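Local structure of delta-1-pyrroline-5-carboxylate dehydrogenase, mitochondrial (Mus musculus, 4E3X) at residues B[437-442]-B[454-459]; B[132-137]-B[246-251]. The protein catalyses the NAD+-dependent oxidation of L-glutamate gamma-semialdehyde, the open form of pyrroline-5-carboxylate, to L-glutamate, the second step of proline breakdown, probably irreversibly. All blocks are in the same frame, centred on the assembly; numbering follows the deposited sequence.

Contact 1: residues B[437-442]-B[454-459]; sequences KDPQEP and TVYVYP
Pro439 rests on one face of the Tyr456 ring. Followed outward, the pyrrolidine ring begins at CB, which sits almost exactly above the ring centre: Pro439 CB lies 3.7 Å from the centroid of the Tyr456 ring and 6° off its normal, a CH-pi contact. Next comes Pro439 CG, 3.9 Å from Tyr456 CZ and reaching toward the phenol oxygen. The closest approach belongs to the last ring carbon, Pro439 CD, 3.5 Å from Tyr456 CE1. The same CE1 edge meets the backbone two residues earlier, where Lys437 O lies 3.7 Å from Tyr456 CE1, in the ring plane.

Tyr456 belongs to strand 452-458, which runs between strands 428-436 and 351-357, parallel to both, in the large mixed sheet of the catalytic domain; the loop leaving strand 428-436 folds back over the tyrosine through a type I turn from Asp438 to Glu441. Pro439 occupies the second position of that turn. An Asx turn reinforces it, Gln440 N donating to Asp438 OD1 over 2.9 Å from above the carboxylate plane. With CG anti to the backbone N (chi1 178°), the tyrosine ring lies under Pro439. Cut back to an alanine, Tyr456 would probably leave the Pro439 ring without the flat surface it packs on, opening a gap between turn and strand. Leu469 of helix 463-472 also touches Pro439, while the Lys437 amine makes a salt bridge with Glu435.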
ATOM      1  N   LYS B 437       4.594   3.102  40.405  1.00 16.32           N
ATOM      2  CA  LYS B 437       4.322   1.824  41.048  1.00 17.51           C
ATOM      3  C   LYS B 437       3.225   1.070  40.306  1.00 18.12           C
ATOM      4  O   LYS B 437       2.938  -0.082  40.622  1.00 19.56           O
ATOM      5  CB  LYS B 437       3.909   2.035  42.507  1.00 18.99           C
ATOM      6  CG  LYS B 437       4.959   2.737  43.355  1.00 21.48           C
ATOM      7  CD  LYS B 437       6.242   1.925  43.453  1.00 24.01           C
ATOM      8  CE  LYS B 437       7.246   2.604  44.378  1.00 26.24           C
ATOM      9  NZ  LYS B 437       8.503   1.816  44.541  1.00 27.92           N
ATOM     10  N   ASP B 438       2.620   1.730  39.323  1.00 16.68           N
ATOM     11  CA  ASP B 438       1.519   1.160  38.551  1.00 17.02           C
ATOM     12  C   ASP B 438       1.940   1.065  37.087  1.00 16.49           C
ATOM     13  O   ASP B 438       2.104   2.086  36.421  1.00 16.52           O
ATOM     14  CB  ASP B 438       0.280   2.048  38.705  1.00 19.39           C
ATOM     15  CG  ASP B 438      -0.923   1.548  37.920  1.00 22.17           C
ATOM     16  OD1 ASP B 438      -0.842   0.493  37.253  1.00 21.64           O
ATOM     17  OD2 ASP B 438      -1.972   2.227  37.984  1.00 24.77           O
ATOM     18  N   PRO B 439       2.112  -0.165  36.576  1.00 15.86           N
ATOM     19  CA  PRO B 439       2.591  -0.292  35.194  1.00 15.61           C
ATOM     20  C   PRO B 439       1.562   0.176  34.160  1.00 16.01           C
ATOM     21  O   PRO B 439       1.917   0.362  32.993  1.00 16.52           O
ATOM     22  CB  PRO B 439       2.869  -1.792  35.059  1.00 16.42           C
ATOM     23  CG  PRO B 439       1.941  -2.432  36.037  1.00 16.69           C
ATOM     24  CD  PRO B 439       1.858  -1.477  37.200  1.00 16.54           C
ATOM     25  N   GLN B 440       0.320   0.388  34.587  1.00 16.57           N
ATOM     26  CA  GLN B 440      -0.731   0.853  33.683  1.00 17.73           C
ATOM     27  C   GLN B 440      -1.205   2.280  33.984  1.00 17.23           C
ATOM     28  O   GLN B 440      -2.288   2.674  33.558  1.00 18.57           O
ATOM     29  CB  GLN B 440      -1.923  -0.110  33.690  1.00 20.03           C
ATOM     30  N   GLU B 441      -0.401   3.044  34.717  1.00 15.49           N
ATOM     31  CA  GLU B 441      -0.714   4.451  34.981  1.00 15.79           C
ATOM     32  C   GLU B 441      -0.866   5.182  33.649  1.00 15.58           C
ATOM     33  O   GLU B 441      -0.191   4.837  32.680  1.00 14.84           O
ATOM     34  CB  GLU B 441       0.415   5.102  35.792  1.00 16.94           C
ATOM     35  CG  GLU B 441      -0.036   5.971  36.972  1.00 17.85           C
ATOM     36  CD  GLU B 441      -0.345   7.420  36.605  1.00 18.87           C
ATOM     37  OE1 GLU B 441       0.046   7.882  35.507  1.00 17.89           O
ATOM     38  OE2 GLU B 441      -0.983   8.104  37.436  1.00 20.55           O
ATOM     39  N   PRO B 442      -1.760   6.183  33.587  1.00 15.46           N
ATOM     40  CA  PRO B 442      -1.889   6.960  32.347  1.00 15.79           C
ATOM     41  C   PRO B 442      -0.566   7.497  31.786  1.00 14.54           C
ATOM     42  O   PRO B 442      -0.415   7.557  30.566  1.00 15.73           O
ATOM     43  CB  PRO B 442      -2.805   8.112  32.757  1.00 17.75           C
ATOM     44  CG  PRO B 442      -3.679   7.511  33.806  1.00 18.66           C
ATOM     45  CD  PRO B 442      -2.814   6.526  34.560  1.00 17.64           C
ATOM     46  N   THR B 454       9.371   7.706  32.481  1.00 10.49           N
ATOM     47  CA  THR B 454       8.743   6.974  33.580  1.00 11.03           C
ATOM     48  C   THR B 454       9.344   5.580  33.706  1.00 10.74           C
ATOM     49  O   THR B 454       9.501   4.876  32.706  1.00 11.82           O
ATOM     50  CB  THR B 454       7.219   6.860  33.409  1.00 12.25           C
ATOM     51  OG1 THR B 454       6.659   8.169  33.246  1.00 12.81           O
ATOM     52  CG2 THR B 454       6.596   6.198  34.630  1.00 12.72           C
ATOM     53  N   VAL B 455       9.676   5.198  34.940  1.00 10.77           N
ATOM     54  CA  VAL B 455      10.320   3.927  35.220  1.00 11.11           C
ATOM     55  C   VAL B 455       9.386   3.017  36.007  1.00 11.87           C
ATOM     56  O   VAL B 455       8.762   3.450  36.976  1.00 11.58           O
ATOM     57  CB  VAL B 455      11.596   4.135  36.072  1.00 12.05           C
ATOM     58  CG1 VAL B 455      12.350   2.822  36.259  1.00 13.02           C
ATOM     59  CG2 VAL B 455      12.491   5.204  35.450  1.00 13.15           C
ATOM     60  N   TYR B 456       9.298   1.759  35.590  1.00 10.86           N
ATOM     61  CA  TYR B 456       8.583   0.742  36.350  1.00 11.01           C
ATOM     62  C   TYR B 456       9.556  -0.364  36.736  1.00 11.25           C
ATOM     63  O   TYR B 456      10.213  -0.945  35.871  1.00 11.18           O
ATOM     64  CB  TYR B 456       7.418   0.155  35.539  1.00 11.58           C
ATOM     65  CG  TYR B 456       6.695  -0.930  36.302  1.00 13.81           C
ATOM     66  CD1 TYR B 456       5.917  -0.617  37.412  1.00 15.05           C
ATOM     67  CD2 TYR B 456       6.815  -2.269  35.940  1.00 14.34           C
ATOM     68  CE1 TYR B 456       5.268  -1.601  38.128  1.00 16.57           C
ATOM     69  CE2 TYR B 456       6.166  -3.261  36.654  1.00 15.77           C
ATOM     70  CZ  TYR B 456       5.396  -2.917  37.746  1.00 16.89           C
ATOM     71  OH  TYR B 456       4.745  -3.890  38.465  1.00 19.48           O
ATOM     72  N   VAL B 457       9.646  -0.646  38.037  1.00 11.26           N
ATOM     73  CA  VAL B 457      10.563  -1.656  38.555  1.00 11.48           C
ATOM     74  C   VAL B 457       9.798  -2.955  38.780  1.00 12.16           C
ATOM     75  O   VAL B 457       8.823  -2.981  39.530  1.00 14.03           O
ATOM     76  CB  VAL B 457      11.231  -1.197  39.873  1.00 12.11           C
ATOM     77  CG1 VAL B 457      12.194  -2.263  40.371  1.00 13.06           C
ATOM     78  CG2 VAL B 457      11.954   0.130  39.663  1.00 12.20           C
ATOM     79  N   TYR B 458      10.235  -4.027  38.122  1.00 11.44           N
ATOM     80  CA  TYR B 458       9.537  -5.310  38.213  1.00 11.88           C
ATOM     81  C   TYR B 458      10.392  -6.362  38.930  1.00 12.49           C
ATOM     82  O   TYR B 458      11.614  -6.365  38.799  1.00 12.72           O
ATOM     83  CB  TYR B 458       9.129  -5.799  36.812  1.00 11.62           C
ATOM     84  CG  TYR B 458      10.286  -6.254  35.936  1.00 10.90           C
ATOM     85  CD1 TYR B 458      10.695  -7.587  35.935  1.00 10.92           C
ATOM     86  CD2 TYR B 458      10.974  -5.357  35.121  1.00 10.94           C
ATOM     87  CE1 TYR B 458      11.746  -8.014  35.149  1.00 11.44           C
ATOM     88  CE2 TYR B 458      12.033  -5.782  34.328  1.00 11.58           C
ATOM     89  CZ  TYR B 458      12.413  -7.111  34.351  1.00 11.10           C
ATOM     90  OH  TYR B 458      13.455  -7.567  33.574  1.00 11.59           O
ATOM     91  N   PRO B 459       9.751  -7.258  39.700  1.00 13.12           N
ATOM     92  CA  PRO B 459      10.521  -8.337  40.333  1.00 13.70           C
ATOM     93  C   PRO B 459      11.139  -9.233  39.267  1.00 13.20           C
ATOM     94  O   PRO B 459      10.440  -9.575  38.314  1.00 12.59           O
ATOM     95  CB  PRO B 459       9.462  -9.115  41.125  1.00 14.98           C
ATOM     96  CG  PRO B 459       8.320  -8.160  41.300  1.00 15.42           C
ATOM     97  CD  PRO B 459       8.323  -7.303  40.061  1.00 14.73           C
TER

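Contact 2: residues B[132-137]-B[246-251]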
ATOM      1  N   ALA B 132      20.901  16.775  -2.651  1.00  8.10           N
ATOM      2  CA  ALA B 132      21.675  16.104  -1.605  1.00  8.72           C
ATOM      3  C   ALA B 132      23.117  16.597  -1.566  1.00  8.65           C
ATOM      4  O   ALA B 132      23.681  16.789  -0.496  1.00  9.25           O
ATOM      5  CB  ALA B 132      21.635  14.601  -1.794  1.00  8.41           C
ATOM      6  N   ASP B 133      23.707  16.800  -2.736  1.00  9.27           N
ATOM      7  CA  ASP B 133      25.077  17.283  -2.832  1.00 11.01           C
ATOM      8  C   ASP B 133      25.195  18.697  -2.262  1.00 10.68           C
ATOM      9  O   ASP B 133      26.154  19.017  -1.551  1.00 10.87           O
ATOM     10  CB  ASP B 133      25.530  17.235  -4.296  1.00 14.29           C
ATOM     11  CG  ASP B 133      26.977  17.645  -4.483  1.00 18.00           C
ATOM     12  OD1 ASP B 133      27.867  16.782  -4.328  1.00 20.06           O
ATOM     13  OD2 ASP B 133      27.222  18.821  -4.817  1.00 19.52           O
ATOM     14  N   MET B 134      24.207  19.541  -2.553  1.00 10.03           N
ATOM     15  CA  MET B 134      24.190  20.901  -2.015  1.00 10.61           C
ATOM     16  C   MET B 134      24.059  20.893  -0.494  1.00  9.21           C
ATOM     17  O   MET B 134      24.753  21.623   0.207  1.00 10.23           O
ATOM     18  CB  MET B 134      23.048  21.696  -2.638  1.00 10.62           C
ATOM     19  CG  MET B 134      23.200  21.892  -4.145  1.00 11.99           C
ATOM     20  SD  MET B 134      21.683  22.473  -4.940  1.00 15.19           S
ATOM     21  CE  MET B 134      21.577  24.116  -4.243  1.00 14.89           C
ATOM     22  N   LEU B 135      23.162  20.057   0.015  1.00  9.19           N
ATOM     23  CA  LEU B 135      22.961  19.917   1.456  1.00  9.01           C
ATOM     24  C   LEU B 135      24.213  19.388   2.146  1.00  9.51           C
ATOM     25  O   LEU B 135      24.519  19.795   3.265  1.00 10.17           O
ATOM     26  CB  LEU B 135      21.780  18.991   1.738  1.00  8.85           C
ATOM     27  CG  LEU B 135      20.398  19.568   1.440  1.00  9.64           C
ATOM     28  CD1 LEU B 135      19.376  18.447   1.279  1.00 10.02           C
ATOM     29  CD2 LEU B 135      19.975  20.533   2.539  1.00 10.77           C
ATOM     30  N   SER B 136      24.927  18.476   1.487  1.00  9.69           N
ATOM     31  CA  SER B 136      26.133  17.883   2.056  1.00 10.93           C
ATOM     32  C   SER B 136      27.220  18.933   2.217  1.00 10.57           C
ATOM     33  O   SER B 136      27.923  18.975   3.233  1.00 11.13           O
ATOM     34  CB  SER B 136      26.633  16.739   1.167  1.00 11.80           C
ATOM     35  OG  SER B 136      27.853  16.211   1.641  1.00 12.88           O
ATOM     36  N   GLY B 137      27.358  19.780   1.202  1.00 10.42           N
ATOM     37  CA  GLY B 137      28.454  20.726   1.140  1.00 10.55           C
ATOM     38  C   GLY B 137      28.063  22.148   1.468  1.00 10.74           C
ATOM     39  O   GLY B 137      27.978  22.511   2.639  1.00 11.85           O
ATOM     40  N   TYR B 246      13.056  23.648   0.610  1.00  6.23           N
ATOM     41  CA  TYR B 246      12.271  23.915  -0.593  1.00  7.30           C
ATOM     42  C   TYR B 246      13.109  24.679  -1.621  1.00  7.10           C
ATOM     43  O   TYR B 246      13.171  24.297  -2.791  1.00  7.83           O
ATOM     44  CB  TYR B 246      10.986  24.684  -0.268  1.00  7.10           C
ATOM     45  CG  TYR B 246      10.181  24.946  -1.515  1.00  6.87           C
ATOM     46  CD1 TYR B 246       9.459  23.922  -2.114  1.00  7.06           C
ATOM     47  CD2 TYR B 246      10.167  26.203  -2.117  1.00  7.17           C
ATOM     48  CE1 TYR B 246       8.745  24.138  -3.281  1.00  7.67           C
ATOM     49  CE2 TYR B 246       9.452  26.426  -3.287  1.00  7.52           C
ATOM     50  CZ  TYR B 246       8.739  25.385  -3.858  1.00  7.10           C
ATOM     51  OH  TYR B 246       8.025  25.591  -5.024  1.00  7.94           O
ATOM     52  N   ARG B 247      13.769  25.745  -1.186  1.00  7.30           N
ATOM     53  CA  ARG B 247      14.579  26.554  -2.093  1.00  8.73           C
ATOM     54  C   ARG B 247      15.710  25.738  -2.711  1.00  8.12           C
ATOM     55  O   ARG B 247      16.005  25.877  -3.899  1.00  9.03           O
ATOM     56  CB  ARG B 247      15.154  27.770  -1.366  1.00  9.41           C
ATOM     57  N   ILE B 248      16.337  24.882  -1.913  1.00  8.12           N
ATOM     58  CA  ILE B 248      17.399  24.026  -2.418  1.00  8.17           C
ATOM     59  C   ILE B 248      16.865  23.094  -3.515  1.00  8.38           C
ATOM     60  O   ILE B 248      17.498  22.929  -4.557  1.00  9.03           O
ATOM     61  CB  ILE B 248      18.093  23.256  -1.271  1.00  8.83           C
ATOM     62  CG1 ILE B 248      18.965  24.225  -0.461  1.00 10.04           C
ATOM     63  CG2 ILE B 248      18.954  22.124  -1.818  1.00 10.38           C
ATOM     64  CD1 ILE B 248      19.401  23.707   0.893  1.00 11.14           C
ATOM     65  N   LEU B 249      15.681  22.526  -3.309  1.00  7.86           N
ATOM     66  CA  LEU B 249      15.093  21.657  -4.325  1.00  8.34           C
ATOM     67  C   LEU B 249      14.862  22.402  -5.637  1.00  8.53           C
ATOM     68  O   LEU B 249      15.145  21.881  -6.716  1.00  9.13           O
ATOM     69  CB  LEU B 249      13.784  21.042  -3.830  1.00  9.50           C
ATOM     70  CG  LEU B 249      13.929  19.884  -2.843  1.00 10.43           C
ATOM     71  CD1 LEU B 249      12.577  19.540  -2.243  1.00 10.90           C
ATOM     72  CD2 LEU B 249      14.552  18.674  -3.523  1.00 11.93           C
ATOM     73  N   ARG B 250      14.334  23.618  -5.545  1.00  8.50           N
ATOM     74  CA  ARG B 250      14.122  24.424  -6.742  1.00  7.95           C
ATOM     75  C   ARG B 250      15.447  24.740  -7.438  1.00  9.19           C
ATOM     76  O   ARG B 250      15.548  24.631  -8.661  1.00 10.12           O
ATOM     77  CB  ARG B 250      13.321  25.695  -6.420  1.00  8.12           C
ATOM     78  CG  ARG B 250      11.959  25.426  -5.759  1.00  8.88           C
ATOM     79  CD  ARG B 250      11.048  24.502  -6.584  1.00  9.07           C
ATOM     80  NE  ARG B 250      11.036  24.921  -7.981  1.00  9.61           N
ATOM     81  CZ  ARG B 250      10.312  25.928  -8.457  1.00  9.74           C
ATOM     82  NH1 ARG B 250       9.482  26.598  -7.666  1.00  9.70           N
ATOM     83  NH2 ARG B 250      10.418  26.263  -9.735  1.00 10.81           N
ATOM     84  N   GLU B 251      16.463  25.111  -6.664  1.00  9.31           N
ATOM     85  CA  GLU B 251      17.768  25.428  -7.240  1.00  9.65           C
ATOM     86  C   GLU B 251      18.428  24.205  -7.870  1.00 10.00           C
ATOM     87  O   GLU B 251      19.202  24.338  -8.821  1.00 12.01           O
ATOM     88  CB  GLU B 251      18.696  26.029  -6.185  1.00 11.15           C
ATOM     89  CG  GLU B 251      18.280  27.398  -5.686  1.00 13.61           C
ATOM     90  CD  GLU B 251      19.251  27.937  -4.652  1.00 16.64           C
ATOM     91  OE1 GLU B 251      20.445  27.570  -4.711  1.00 18.39           O
ATOM     92  OE2 GLU B 251      18.824  28.719  -3.784  1.00 19.21           O
TER
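A beta-alpha-beta crossover of the Rossmann-like NAD+-binding domain supplies one side of this contact: helix 239-251 links strands 230-233 and 259-261, parallel neighbours in the five-stranded sheet, and the last turn of helix 121-136 packs against its C-terminal end. The local axes come within 10.0 Å, with N-to-C directions 128° apart, and the interface between the two segments is made without a hydrogen bond.

Ile248 is the central side chain, and its two branches take different partners. Its gamma methyl, CG2, lies alongside Met134, the two side chains running antiparallel; Ile248 CG2 is 4.1 Å from Met134 CE and at a similar distance from SD. The longer branch ends at Leu135, a residue whose other neighbours include Leu166 and Ile167 of helix 155-180 and Val143 of helix 140-151. Both of these helices pack on this side, and Val143 touches Ile248 too.

Toward solvent, Met134 bends at chi3 (68°), bringing its methyl over to Glu251, whose chain it crosses at about a right angle. Met134 CE is 4.0 Å from Glu251 CB and 3.7 Å from Glu251 OE1, an apolar methyl beside a carboxylate oxygen whose charge is met by a salt bridge to Arg139. On the inner side, the shortest approach between the two segments is methyl to methyl, Leu135 CD2 to Ile248 CD1 at 3.6 Å.

The two contacts lie on opposite sides of the chain's centre, about 46 Å apart between centres and about 34 Å between nearest atoms, so neither touches the other. They come in series: contact 2 is complete at residue 251, long before contact 1 begins at 437. They share no helix or strand. Contact 2 joins helices beside the five-stranded parallel sheet, whose neighbourhood includes the NAD+-binding residues Ser208 and Lys233; contact 1 belongs to the large mixed sheet of the catalytic domain, whose strands 319-323 and 351-357 flank the nucleophile Cys348 in sequence. Each is packing local to its own domain, away from the active site and the cofactor-binding residues.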